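Local atomic coordinates of ancestral congerin Con-anc (PDB entry 3AJY), a protein that binds beta-galactoside sugars as a reconstructed ancestor of the fish galectins called congerins. Residues I88-T91 against K96-I99. Residues are numbered along the deposited sequence; the frame is centred on the assembly and turned at random.
Sequences ITIT and KFYI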
loop_
_atom_site.group_PDB
_atom_site.type_symbol
_atom_site.label_atom_id
_atom_site.label_comp_id
_atom_site.label_asym_id
_atom_site.label_seq_id
_atom_site.Cartn_x
_atom_site.Cartn_y
_atom_site.Cartn_z
ATOM N N ILE A 88 4.102 -10.778 -6.653
ATOM C CA ILE A 88 2.900 -11.209 -7.358
ATOM C C ILE A 88 2.170 -9.994 -7.902
ATOM O O ILE A 88 2.041 -8.995 -7.216
ATOM C CB ILE A 88 1.963 -12.036 -6.412
ATOM C CG1 ILE A 88 2.709 -13.250 -5.854
ATOM C CG2 ILE A 88 0.717 -12.522 -7.128
ATOM C CD1 ILE A 88 2.090 -13.811 -4.556
ATOM N N THR A 89 1.706 -10.069 -9.142
ATOM C CA THR A 89 0.865 -8.998 -9.720
ATOM C C THR A 89 -0.503 -9.543 -10.136
ATOM O O THR A 89 -0.601 -10.602 -10.778
ATOM C CB THR A 89 1.571 -8.290 -10.906
ATOM O OG1 THR A 89 2.771 -7.663 -10.428
ATOM C CG2 THR A 89 0.686 -7.215 -11.534
ATOM N N ILE A 90 -1.550 -8.814 -9.761
ATOM C CA ILE A 90 -2.933 -9.235 -9.979
ATOM C C ILE A 90 -3.708 -8.119 -10.664
ATOM O O ILE A 90 -3.584 -6.950 -10.310
ATOM C CB ILE A 90 -3.668 -9.542 -8.636
ATOM C CG1 ILE A 90 -2.904 -10.598 -7.816
ATOM C CG2 ILE A 90 -5.104 -10.012 -8.917
ATOM C CD1 ILE A 90 -3.398 -10.739 -6.357
ATOM N N THR A 91 -4.499 -8.485 -11.655
ATOM C CA THR A 91 -5.419 -7.547 -12.269
ATOM C C THR A 91 -6.648 -8.358 -12.591
ATOM O O THR A 91 -6.605 -9.585 -12.544
ATOM C CB THR A 91 -4.825 -6.882 -13.560
ATOM O OG1 THR A 91 -5.673 -5.800 -13.964
ATOM C CG2 THR A 91 -4.731 -7.867 -14.687
ATOM N N LYS A 96 -12.765 -12.482 -14.922
ATOM C CA LYS A 96 -11.587 -13.211 -14.447
ATOM C C LYS A 96 -10.595 -12.356 -13.657
ATOM O O LYS A 96 -10.516 -11.148 -13.844
ATOM C CB LYS A 96 -10.862 -13.846 -15.637
ATOM C CG LYS A 96 -11.637 -14.971 -16.300
ATOM C CD LYS A 96 -10.722 -15.872 -17.104
ATOM C CE LYS A 96 -10.865 -15.652 -18.610
ATOM N NZ LYS A 96 -10.517 -16.919 -19.351
ATOM N N PHE A 97 -9.854 -13.006 -12.768
ATOM C CA PHE A 97 -8.632 -12.444 -12.189
ATOM C C PHE A 97 -7.473 -12.983 -13.000
ATOM O O PHE A 97 -7.504 -14.133 -13.419
ATOM C CB PHE A 97 -8.474 -12.847 -10.713
ATOM C CG PHE A 97 -9.372 -12.086 -9.795
ATOM C CD1 PHE A 97 -8.977 -10.847 -9.287
ATOM C CD2 PHE A 97 -10.634 -12.570 -9.480
ATOM C CE1 PHE A 97 -9.820 -10.114 -8.463
ATOM C CE2 PHE A 97 -11.483 -11.843 -8.658
ATOM C CZ PHE A 97 -11.079 -10.615 -8.147
ATOM N N TYR A 98 -6.460 -12.156 -13.222
ATOM C CA TYR A 98 -5.252 -12.590 -13.926
ATOM C C TYR A 98 -4.055 -12.387 -13.021
ATOM O O TYR A 98 -3.758 -11.265 -12.625
ATOM C CB TYR A 98 -5.067 -11.808 -15.221
ATOM C CG TYR A 98 -6.291 -11.822 -16.090
ATOM C CD1 TYR A 98 -7.309 -10.882 -15.909
ATOM C CD2 TYR A 98 -6.448 -12.787 -17.084
ATOM C CE1 TYR A 98 -8.446 -10.895 -16.715
ATOM C CE2 TYR A 98 -7.587 -12.805 -17.888
ATOM C CZ TYR A 98 -8.573 -11.858 -17.699
ATOM O OH TYR A 98 -9.708 -11.882 -18.484
ATOM N N ILE A 99 -3.385 -13.481 -12.683
ATOM C CA ILE A 99 -2.308 -13.472 -11.693
ATOM C C ILE A 99 -0.959 -13.821 -12.354
ATOM O O ILE A 99 -0.846 -14.866 -12.996
ATOM C CB ILE A 99 -2.594 -14.497 -10.565
ATOM C CG1 ILE A 99 -3.945 -14.230 -9.880
ATOM C CG2 ILE A 99 -1.473 -14.501 -9.549
ATOM C CD1 ILE A 99 -5.031 -15.256 -10.173
HETATM O O HOH W 1 -1.416 -9.986 -13.744
#
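Thr-91 and Tyr-98 form a hydrogen-bonded pair of an antiparallel beta hairpin in the galectin beta-sandwich, joining strands 85-92 and 96-101 of the sheet that packs behind the sugar-binding one. Tyr-98 N reaches Thr-91 O at 2.7 Å, almost straight at the hydrogen (173°); Thr-91 N returns a bond of 3.0 Å to Tyr-98 O. That carbonyl oxygen also receives the CA-H of Ile-90 and a proton from a water, which donates its other one to Thr-89 O and so bridges the two strands beside the pair. From Tyr-98 CB the side chain leaves on the face it shares with Thr-91: CB lies 4.0 Å from Thr-91 CG2, and CD1 brings the ring edge to 3.7 Å from Thr-91 O. With CG turned beside its own backbone N (chi1 -52°), the ring runs on toward the turn, where OH hydrogen-bonds to Asp-93 OD1. Thr-91 OG1 looks elsewhere, bonded to Lys-16 O. The other face is apolar and buried against strands 30-35 and 41-52 of the opposing sheet, Ile-90 touching Ile-33 and Ile-99 touching Leu-46. Ile-88 and Ile-99 lie side by side here, their CG2 methyls 3.8 Å apart, whereas Ile-90 sends its CG2, anti to the backbone N, to the edge of the Phe-97 ring, 4.0 Å from CD1.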